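Local structure of Lmo0325 protein (Listeria monocytogenes EGD-e, 4RYK) at residues E27-I32 and I39-G44; G11-E16 and D65-I70; Q253-M258 and K294-K299. The protein probably binds DNA as a transcriptional regulator of the Rgg type, joining an N-terminal helix-turn-helix domain to an all-helical C-terminal domain. One frame throughout, in Å; residues are numbered along the deposited sequence. Where two conformers were deposited one is given.

Contact 1: E27-I32 and I39-G44. With GLC (alpha-D-glucopyranose), chain B.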
loop_
_atom_site.group_PDB
_atom_site.type_symbol
_atom_site.label_atom_id
_atom_site.label_comp_id
_atom_site.label_asym_id
_atom_site.label_seq_id
_atom_site.Cartn_x
_atom_site.Cartn_y
_atom_site.Cartn_z
ATOM N N GLU A 27 -8.741 -11.989 -28.517
ATOM C CA GLU A 27 -7.645 -11.108 -28.166
ATOM C C GLU A 27 -7.079 -11.333 -26.772
ATOM O O GLU A 27 -5.938 -10.995 -26.511
ATOM C CB GLU A 27 -8.017 -9.658 -28.417
ATOM C CG GLU A 27 -8.837 -8.975 -27.378
ATOM C CD GLU A 27 -9.526 -7.739 -27.976
ATOM O OE1 GLU A 27 -8.829 -6.733 -28.290
ATOM O OE2 GLU A 27 -10.761 -7.775 -28.135
ATOM N N VAL A 28 -7.836 -11.943 -25.878
ATOM C CA VAL A 28 -7.290 -12.191 -24.562
ATOM C C VAL A 28 -6.361 -13.429 -24.559
ATOM O O VAL A 28 -5.311 -13.412 -23.935
ATOM C CB VAL A 28 -8.395 -12.337 -23.521
ATOM C CG1 VAL A 28 -7.856 -12.955 -22.263
ATOM C CG2 VAL A 28 -8.999 -10.986 -23.205
ATOM N N TYR A 29 -6.742 -14.486 -25.270
ATOM C CA TYR A 29 -6.098 -15.783 -25.106
ATOM C C TYR A 29 -5.107 -16.217 -26.185
ATOM O O TYR A 29 -4.290 -17.113 -25.916
ATOM C CB TYR A 29 -7.154 -16.870 -24.913
ATOM C CG TYR A 29 -7.967 -16.670 -23.650
ATOM C CD1 TYR A 29 -7.405 -16.885 -22.392
ATOM C CD2 TYR A 29 -9.263 -16.208 -23.712
ATOM C CE1 TYR A 29 -8.137 -16.708 -21.249
ATOM C CE2 TYR A 29 -10.013 -16.024 -22.574
ATOM C CZ TYR A 29 -9.442 -16.265 -21.341
ATOM O OH TYR A 29 -10.206 -16.052 -20.227
ATOM N N THR A 30 -5.154 -15.570 -27.351
ATOM C CA THR A 30 -4.357 -15.968 -28.477
ATOM C C THR A 30 -2.883 -15.892 -28.148
ATOM O O THR A 30 -2.412 -14.903 -27.608
ATOM C CB THR A 30 -4.590 -15.090 -29.721
ATOM O OG1 THR A 30 -5.956 -15.164 -30.079
ATOM C CG2 THR A 30 -3.804 -15.638 -30.917
ATOM N N GLY A 31 -2.189 -16.983 -28.444
ATOM C CA GLY A 31 -0.777 -17.137 -28.135
ATOM C C GLY A 31 -0.544 -17.544 -26.687
ATOM O O GLY A 31 0.588 -17.795 -26.294
ATOM N N ILE A 32 -1.590 -17.639 -25.868
ATOM C CA ILE A 32 -1.359 -18.065 -24.470
ATOM C C ILE A 32 -1.878 -19.485 -24.303
ATOM O O ILE A 32 -1.136 -20.384 -23.961
ATOM C CB ILE A 32 -2.034 -17.099 -23.465
ATOM C CG1 ILE A 32 -1.405 -15.702 -23.557
ATOM C CG2 ILE A 32 -1.918 -17.603 -22.032
ATOM C CD1 ILE A 32 -2.237 -14.623 -22.919
ATOM N N ILE A 39 -12.155 -21.596 -23.287
ATOM C CA ILE A 39 -13.563 -21.849 -23.014
ATOM C C ILE A 39 -13.729 -22.643 -21.737
ATOM O O ILE A 39 -14.513 -22.277 -20.883
ATOM C CB ILE A 39 -14.215 -22.614 -24.180
ATOM C CG1 ILE A 39 -14.436 -21.639 -25.358
ATOM C CG2 ILE A 39 -15.526 -23.253 -23.738
ATOM C CD1 ILE A 39 -14.759 -22.285 -26.698
ATOM N N GLY A 40 -12.979 -23.725 -21.590
ATOM C CA GLY A 40 -12.996 -24.489 -20.353
ATOM C C GLY A 40 -12.580 -23.701 -19.127
ATOM O O GLY A 40 -13.251 -23.755 -18.097
ATOM N N PHE A 41 -11.478 -22.967 -19.236
ATOM C CA PHE A 41 -10.976 -22.139 -18.127
ATOM C C PHE A 41 -12.048 -21.163 -17.683
ATOM O O PHE A 41 -12.262 -20.994 -16.494
ATOM C CB PHE A 41 -9.736 -21.379 -18.607
ATOM C CG PHE A 41 -9.256 -20.292 -17.697
ATOM C CD1 PHE A 41 -8.787 -20.583 -16.414
ATOM C CD2 PHE A 41 -9.188 -18.976 -18.155
ATOM C CE1 PHE A 41 -8.315 -19.585 -15.591
ATOM C CE2 PHE A 41 -8.716 -17.971 -17.331
ATOM C CZ PHE A 41 -8.283 -18.283 -16.036
ATOM N N GLU A 42 -12.735 -20.523 -18.633
ATOM C CA GLU A 42 -13.773 -19.527 -18.290
ATOM C C GLU A 42 -15.030 -20.138 -17.662
ATOM O O GLU A 42 -15.773 -19.446 -16.996
ATOM C CB GLU A 42 -14.108 -18.639 -19.490
ATOM C CG GLU A 42 -12.963 -17.685 -19.834
ATOM C CD GLU A 42 -13.388 -16.497 -20.686
ATOM O OE1 GLU A 42 -14.464 -16.563 -21.310
ATOM O OE2 GLU A 42 -12.648 -15.488 -20.706
ATOM N N LYS A 43 -15.234 -21.433 -17.825
ATOM C CA LYS A 43 -16.306 -22.155 -17.126
ATOM C C LYS A 43 -15.849 -22.804 -15.852
ATOM O O LYS A 43 -16.620 -23.510 -15.214
ATOM C CB LYS A 43 -16.867 -23.259 -18.023
ATOM C CG LYS A 43 -17.403 -22.689 -19.311
ATOM C CD LYS A 43 -18.027 -23.741 -20.206
ATOM C CE LYS A 43 -18.857 -23.049 -21.276
ATOM N NZ LYS A 43 -19.435 -24.046 -22.204
ATOM N N GLY A 44 -14.590 -22.629 -15.489
ATOM C CA GLY A 44 -14.064 -23.283 -14.305
ATOM C C GLY A 44 -13.787 -24.760 -14.499
ATOM O O GLY A 44 -13.742 -25.520 -13.552
HETATM C C1 GLC B . -1.539 -23.114 -28.011
HETATM C C2 GLC B . -0.103 -22.915 -27.482
HETATM C C3 GLC B . 0.309 -21.461 -27.585
HETATM C C4 GLC B . -0.138 -21.058 -28.975
HETATM C C5 GLC B . -1.620 -20.751 -28.728
HETATM C C6 GLC B . -2.429 -20.285 -29.932
HETATM O O2 GLC B . 0.024 -23.328 -26.120
HETATM O O3 GLC B . 1.700 -21.257 -27.364
HETATM O O4 GLC B . 0.681 -19.999 -29.486
HETATM O O5 GLC B . -2.288 -21.893 -28.160
HETATM O O6 GLC B . -3.352 -19.332 -29.383
#
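Tyr-29, in the last turn of helix 25-29, reaches Phe-41 and Glu-42 near the end of helix 35-42, the backbones staying well apart with their closest CA atoms, those of Tyr-29 and Ile-39, 9.8 Å from each other. The phenol spans that gap. Its hydroxyl OH donates to Glu-42 OE2 over 2.6 Å, meeting the oxygen on its anti side and 23° out of the carboxylate plane. Ring and carboxylate are turned 76° apart, the acceptor lying at the edge of the ring. With CG beside its own backbone N (chi1 -70°) and the chain extended beyond it, Glu-42 brings CG as well as OE2 up to the hydroxyl. Phe-41 crosses the tyrosine at about a right angle and offers a ring edge, with CD2 3.7 Å from Tyr-29 OH and 4.0 Å from Tyr-29 CE1. Val-28 CG1 covers one face of the tyrosine ring over its centre, and Ile-14 of helix 10-20 touches both aromatic side chains. Past the end of helix 25-29, Gly-31 N donates to O6 of the bound glucose at 2.8 Å in a nearly straight bond. Gly-44 ends the other helix in a Schellman motif. Glu-42 OE2 is also salt-bridged to Arg-18, and OE1 takes a hydrogen bond from Gln-25. A buried carboxylate is thus gripped through both oxygens, which probably favours its ionised form and makes a buried polar link between the two helices of the helix-turn-helix.

Contact 2: G11-E16 and D65-I70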
loop_
_atom_site.group_PDB
_atom_site.type_symbol
_atom_site.label_atom_id
_atom_site.label_comp_id
_atom_site.label_asym_id
_atom_site.label_seq_id
_atom_site.Cartn_x
_atom_site.Cartn_y
_atom_site.Cartn_z
ATOM N N GLY A 11 -11.209 -18.413 -13.461
ATOM C CA GLY A 11 -11.545 -18.216 -14.876
ATOM C C GLY A 11 -12.907 -17.573 -15.043
ATOM O O GLY A 11 -13.121 -16.808 -15.980
ATOM N N GLU A 12 -13.821 -17.858 -14.127
ATOM C CA GLU A 12 -15.160 -17.271 -14.203
ATOM C C GLU A 12 -15.070 -15.783 -13.964
ATOM O O GLU A 12 -15.735 -15.015 -14.648
ATOM C CB GLU A 12 -16.129 -17.961 -13.247
ATOM C CG GLU A 12 -16.592 -19.296 -13.805
ATOM C CD GLU A 12 -17.131 -20.234 -12.754
ATOM O OE1 GLU A 12 -18.357 -20.353 -12.619
ATOM O OE2 GLU A 12 -16.330 -20.869 -12.061
ATOM N N LEU A 13 -14.172 -15.363 -13.065
ATOM C CA LEU A 13 -13.981 -13.932 -12.840
ATOM C C LEU A 13 -13.277 -13.250 -14.033
ATOM O O LEU A 13 -13.634 -12.136 -14.436
ATOM C CB LEU A 13 -13.232 -13.675 -11.541
ATOM C CG LEU A 13 -12.883 -12.215 -11.288
ATOM C CD1 LEU A 13 -14.125 -11.342 -11.316
ATOM C CD2 LEU A 13 -12.233 -12.091 -9.920
ATOM N N ILE A 14 -12.291 -13.938 -14.600
ATOM C CA ILE A 14 -11.607 -13.413 -15.750
ATOM C C ILE A 14 -12.640 -13.154 -16.852
ATOM O O ILE A 14 -12.612 -12.134 -17.479
ATOM C CB ILE A 14 -10.520 -14.361 -16.287
ATOM C CG1 ILE A 14 -9.321 -14.482 -15.317
ATOM C CG2 ILE A 14 -10.000 -13.854 -17.630
ATOM C CD1 ILE A 14 -8.477 -13.221 -15.190
ATOM N N ARG A 15 -13.541 -14.098 -17.061
ATOM C CA ARG A 15 -14.571 -13.949 -18.073
ATOM C C ARG A 15 -15.394 -12.689 -17.859
ATOM O O ARG A 15 -15.603 -11.911 -18.787
ATOM C CB ARG A 15 -15.466 -15.179 -18.078
ATOM C CG ARG A 15 -16.828 -14.956 -18.722
ATOM C CD ARG A 15 -17.770 -16.069 -18.323
ATOM N NE ARG A 15 -19.026 -15.936 -19.027
ATOM C CZ ARG A 15 -19.930 -15.034 -18.714
ATOM N NH1 ARG A 15 -19.715 -14.187 -17.705
ATOM N NH2 ARG A 15 -21.008 -14.984 -19.419
ATOM N N GLU A 16 -15.831 -12.486 -16.628
ATOM C CA GLU A 16 -16.673 -11.340 -16.290
ATOM C C GLU A 16 -15.909 -10.048 -16.516
ATOM O O GLU A 16 -16.433 -9.073 -17.073
ATOM C CB GLU A 16 -17.134 -11.500 -14.857
ATOM C CG GLU A 16 -17.620 -10.232 -14.212
ATOM C CD GLU A 16 -18.076 -10.461 -12.769
ATOM O OE1 GLU A 16 -17.907 -9.530 -11.927
ATOM O OE2 GLU A 16 -18.606 -11.574 -12.484
ATOM N N ASP A 65 -2.482 -8.558 -7.875
ATOM C CA ASP A 65 -2.994 -8.234 -6.561
ATOM C C ASP A 65 -4.420 -7.642 -6.664
ATOM O O ASP A 65 -5.219 -7.825 -5.758
ATOM C CB ASP A 65 -2.092 -7.193 -5.906
ATOM C CG ASP A 65 -2.434 -6.961 -4.441
ATOM O OD1 ASP A 65 -2.152 -7.898 -3.641
ATOM O OD2 ASP A 65 -2.935 -5.855 -4.074
ATOM N N GLU A 66 -4.693 -6.864 -7.716
ATOM C CA GLU A 66 -6.041 -6.255 -7.898
ATOM C C GLU A 66 -6.993 -7.382 -8.205
ATOM O O GLU A 66 -8.135 -7.418 -7.714
ATOM C CB GLU A 66 -6.038 -5.223 -9.036
ATOM C CG GLU A 66 -7.400 -4.558 -9.207
ATOM C CD GLU A 66 -7.512 -3.631 -10.397
ATOM O OE1 GLU A 66 -6.518 -3.360 -11.120
ATOM O OE2 GLU A 66 -8.641 -3.142 -10.570
ATOM N N PHE A 67 -6.535 -8.343 -9.010
ATOM C CA PHE A 67 -7.401 -9.454 -9.326
ATOM C C PHE A 67 -7.838 -10.131 -8.024
ATOM O O PHE A 67 -9.034 -10.439 -7.860
ATOM C CB PHE A 67 -6.720 -10.460 -10.274
ATOM C CG PHE A 67 -7.514 -11.725 -10.473
ATOM C CD1 PHE A 67 -7.359 -12.802 -9.609
ATOM C CD2 PHE A 67 -8.435 -11.825 -11.510
ATOM C CE1 PHE A 67 -8.115 -13.949 -9.746
ATOM C CE2 PHE A 67 -9.206 -12.984 -11.646
ATOM C CZ PHE A 67 -9.025 -14.038 -10.774
ATOM N N PHE A 68 -6.874 -10.366 -7.099
ATOM C CA PHE A 68 -7.241 -11.058 -5.893
ATOM C C PHE A 68 -8.102 -10.235 -4.975
ATOM O O PHE A 68 -8.943 -10.780 -4.259
ATOM C CB PHE A 68 -6.033 -11.667 -5.118
ATOM C CG PHE A 68 -5.700 -13.018 -5.603
ATOM C CD1 PHE A 68 -6.361 -14.123 -5.105
ATOM C CD2 PHE A 68 -4.835 -13.182 -6.660
ATOM C CE1 PHE A 68 -6.107 -15.401 -5.595
ATOM C CE2 PHE A 68 -4.599 -14.448 -7.183
ATOM C CZ PHE A 68 -5.237 -15.554 -6.644
ATOM N N PHE A 69 -7.903 -8.933 -4.997
ATOM C CA PHE A 69 -8.788 -8.077 -4.266
ATOM C C PHE A 69 -10.227 -8.255 -4.749
ATOM O O PHE A 69 -11.111 -8.366 -3.949
ATOM C CB PHE A 69 -8.344 -6.622 -4.382
ATOM C CG PHE A 69 -9.231 -5.667 -3.621
ATOM C CD1 PHE A 69 -9.186 -5.621 -2.228
ATOM C CD2 PHE A 69 -10.156 -4.873 -4.294
ATOM C CE1 PHE A 69 -10.020 -4.773 -1.529
ATOM C CE2 PHE A 69 -10.992 -4.034 -3.594
ATOM C CZ PHE A 69 -10.908 -3.971 -2.228
ATOM N N ILE A 70 -10.446 -8.225 -6.063
ATOM C CA ILE A 70 -11.770 -8.449 -6.676
ATOM C C ILE A 70 -12.269 -9.843 -6.346
ATOM O O ILE A 70 -13.382 -10.021 -5.894
ATOM C CB ILE A 70 -11.714 -8.284 -8.196
ATOM C CG1 ILE A 70 -11.275 -6.877 -8.534
ATOM C CG2 ILE A 70 -13.126 -8.543 -8.805
ATOM C CD1 ILE A 70 -10.892 -6.651 -9.991
#
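Leu-13 and Ile-14 of helix 10-20 converge on one corner of the Phe-67 ring, in helix 64-71. Leu-13 CD2 and Ile-14 CD1 each come within 3.6 Å of Phe-67 CE2, both at a slant to the ring. Leucine and phenylalanine reach out from opposite directions, whereas the isoleucine crosses the aromatic side chain at about a right angle. The same leucine methyl serves a second partner: Leu-13 CD2 lies 3.8 Å from Ile-70 CG2, and Leu-13 CD1 is 3.9 Å from that methyl, so the fork of the leucine straddles the isoleucine branch while one prong also touches the phenylalanine. No hydrogen bond joins the segments; the contact is wholly apolar. Phe-67 sets out with CG opposite the backbone N (chi1 172°), which carries the ring across the gap although its CB bond does not aim at the other helix. Ile-14 likewise closes in with the end of its chain, CD1. Segments 11-16 and 65-70 cross steeply, at 101° between their directions, with their axes 11.2 Å apart at closest approach, a span that the side chains fill.

In the next shell, Phe-53 of helix 50-60 meets the Phe-67 ring edge-to-face, and Leu-57 packs on both Phe-67 and Ile-14. Phe-68 CD2 sits at the edge of the Phe-67 ring from within the same helix. On the far side of helix 64-71, Phe-69 stacks on Tyr-196 of the second subunit and Asp-65 is hydrogen-bonded to the hydroxyl of that tyrosine. Packing the first and fifth helices of a compact helical bundle together in this way is characteristic of the XRE-type helix-turn-helix domain.

Contact 3: Q253-M258 and K294-K299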
loop_
_atom_site.group_PDB
_atom_site.type_symbol
_atom_site.label_atom_id
_atom_site.label_comp_id
_atom_site.label_asym_id
_atom_site.label_seq_id
_atom_site.Cartn_x
_atom_site.Cartn_y
_atom_site.Cartn_z
ATOM N N GLN A 253 11.569 12.588 17.782
ATOM C CA GLN A 253 12.758 13.445 17.686
ATOM C C GLN A 253 12.605 14.531 18.759
ATOM O O GLN A 253 13.572 14.904 19.458
ATOM C CB GLN A 253 12.899 14.045 16.288
ATOM C CG GLN A 253 14.088 14.981 16.096
ATOM C CD GLN A 253 15.423 14.314 16.430
ATOM O OE1 GLN A 253 16.054 13.766 15.550
ATOM N NE2 GLN A 253 15.819 14.303 17.712
ATOM N N GLY A 254 11.360 14.970 18.945
ATOM C CA GLY A 254 11.046 15.937 19.980
ATOM C C GLY A 254 11.387 15.409 21.357
ATOM O O GLY A 254 12.059 16.065 22.131
ATOM N N ALA A 255 10.938 14.199 21.640
ATOM C CA ALA A 255 11.161 13.587 22.943
ATOM C C ALA A 255 12.660 13.408 23.213
ATOM O O ALA A 255 13.140 13.693 24.302
ATOM C CB ALA A 255 10.458 12.233 22.988
ATOM N N ILE A 256 13.388 12.923 22.212
ATOM C CA ILE A 256 14.815 12.740 22.340
ATOM C C ILE A 256 15.561 14.052 22.546
ATOM O O ILE A 256 16.497 14.127 23.356
ATOM C CB ILE A 256 15.376 11.967 21.159
ATOM C CG1 ILE A 256 14.807 10.530 21.193
ATOM C CG2 ILE A 256 16.899 11.957 21.224
ATOM C CD1 ILE A 256 15.265 9.643 20.060
ATOM N N TRP A 257 15.139 15.087 21.855
ATOM C CA TRP A 257 15.698 16.401 22.131
ATOM C C TRP A 257 15.504 16.806 23.580
ATOM O O TRP A 257 16.437 17.346 24.206
ATOM C CB TRP A 257 15.121 17.468 21.205
ATOM C CG TRP A 257 15.749 17.457 19.844
ATOM C CD1 TRP A 257 16.982 16.989 19.515
ATOM C CD2 TRP A 257 15.173 17.950 18.631
ATOM N NE1 TRP A 257 17.206 17.160 18.174
ATOM C CE2 TRP A 257 16.119 17.766 17.614
ATOM C CE3 TRP A 257 13.955 18.562 18.315
ATOM C CZ2 TRP A 257 15.879 18.136 16.285
ATOM C CZ3 TRP A 257 13.724 18.952 16.999
ATOM C CH2 TRP A 257 14.686 18.733 16.001
HETATM N N MSE A 258 14.330 16.542 24.141
HETATM C CA MSE A 258 14.098 16.892 25.542
HETATM C C MSE A 258 15.061 16.174 26.443
HETATM O O MSE A 258 15.608 16.741 27.353
HETATM C CB MSE A 258 12.659 16.608 25.960
HETATM C CG MSE A 258 11.719 17.519 25.195
HETATM SE SE MSE A 258 9.900 17.537 25.905
HETATM C CE MSE A 258 9.176 16.141 24.753
ATOM N N LYS A 294 2.587 13.578 28.384
ATOM C CA LYS A 294 2.463 13.952 29.781
ATOM C C LYS A 294 3.223 13.033 30.719
ATOM O O LYS A 294 3.823 13.498 31.677
ATOM C CB LYS A 294 1.016 13.938 30.196
ATOM C CG LYS A 294 0.285 15.148 29.703
ATOM C CD LYS A 294 -1.193 14.905 29.764
ATOM C CE LYS A 294 -1.935 16.087 29.192
ATOM N NZ LYS A 294 -3.293 16.092 29.777
ATOM N N GLN A 295 3.156 11.736 30.460
ATOM C CA GLN A 295 3.804 10.748 31.318
ATOM C C GLN A 295 5.299 10.902 31.158
ATOM O O GLN A 295 6.065 10.827 32.105
ATOM C CB GLN A 295 3.340 9.333 30.932
ATOM C CG GLN A 295 1.858 9.084 31.244
ATOM C CD GLN A 295 1.592 8.936 32.748
ATOM O OE1 GLN A 295 2.209 8.096 33.414
ATOM N NE2 GLN A 295 0.662 9.738 33.292
ATOM N N PHE A 296 5.718 11.184 29.943
ATOM C CA PHE A 296 7.129 11.374 29.683
ATOM C C PHE A 296 7.651 12.594 30.459
ATOM O O PHE A 296 8.703 12.529 31.101
ATOM C CB PHE A 296 7.334 11.517 28.191
ATOM C CG PHE A 296 8.667 12.023 27.813
ATOM C CD1 PHE A 296 8.883 13.372 27.674
ATOM C CD2 PHE A 296 9.713 11.142 27.575
ATOM C CE1 PHE A 296 10.129 13.840 27.306
ATOM C CE2 PHE A 296 10.953 11.606 27.175
ATOM C CZ PHE A 296 11.167 12.962 27.047
ATOM N N LEU A 297 6.913 13.698 30.422
ATOM C CA LEU A 297 7.335 14.903 31.121
ATOM C C LEU A 297 7.464 14.622 32.614
ATOM O O LEU A 297 8.394 15.071 33.260
ATOM C CB LEU A 297 6.319 16.014 30.927
ATOM C CG LEU A 297 6.181 16.616 29.537
ATOM C CD1 LEU A 297 5.125 17.726 29.539
ATOM C CD2 LEU A 297 7.528 17.112 29.030
ATOM N N GLU A 298 6.518 13.871 33.151
ATOM C CA GLU A 298 6.601 13.419 34.513
ATOM C C GLU A 298 7.759 12.468 34.841
ATOM O O GLU A 298 8.547 12.752 35.735
ATOM C CB GLU A 298 5.302 12.752 34.889
ATOM C CG GLU A 298 4.446 13.626 35.767
ATOM C CD GLU A 298 3.659 12.772 36.697
ATOM O OE1 GLU A 298 3.094 11.788 36.172
ATOM O OE2 GLU A 298 3.638 13.055 37.906
ATOM N N LYS A 299 7.848 11.335 34.159
ATOM C CA LYS A 299 8.940 10.421 34.417
ATOM C C LYS A 299 10.231 11.217 34.320
ATOM O O LYS A 299 10.993 11.285 35.260
ATOM C CB LYS A 299 8.951 9.291 33.393
ATOM C CG LYS A 299 10.142 8.358 33.522
ATOM C CD LYS A 299 9.993 7.136 32.624
ATOM C CE LYS A 299 11.282 6.336 32.501
ATOM N NZ LYS A 299 12.083 6.298 33.762
#
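Phe-296 is the first residue of 294-299 to meet the other helix, and its ring reaches Ala-255 and Met-258 there. It extends far enough to bring CZ to 3.5 Å from the backbone atom Ala-255 O. Ala-255 CB sits over one ring face, toward the rim, at 4.2 Å from Phe-296 CZ. The selenomethionine Met-258 comes at the rim of the ring: its CB lies at the edge, while the bend at chi3 (-93°) swings CE to 3.6 Å from Phe-296 CE1. Its selenium is 5.3 Å from the ring centroid and 77° off the normal, an edge-on Met-aromatic contact. Leu-297, next along the helix, brings its CD2 to 3.9 Å from Met-258 SE, so the selenium lies against both neighbours. The segments run nearly parallel, 12° apart, with axes 11.6 Å from each other. Tyr-267 of helix 263-279 covers Met-258 and Leu-297, Ile-215 of helix 197-216 touches Ala-255 and Phe-296, and Ile-302 packs on Met-258, Phe-296 and Leu-297. Helices 243-259 and 283-300 thus stand side by side with helix 263-279 against them, consistent with the TPR-like helical array of Rgg C-terminal domains.

In the fold
From the N terminus, helix 10-20 supplies the first half of contact 2, whose loop stays open until helix 64-71. Contact 1 opens and closes inside that loop, joining helix 25-29 to helix 35-42. The two touch directly, their centres 14 Å apart: Gly-11, Glu-12, Ile-14 and Arg-15 all pack against residues of contact 1, so the two contacts adjoin within the helix-turn-helix region. Contact 3 comes later, in series with both, and closes a loop of 35 residues, somewhat shorter than that of contact 2, between helices 243-259 and 283-300, around helix 263-279. It lies on the opposite side of the chain's centre, its centre about 62 Å from that of contact 1, and belongs to the C-terminal helical array.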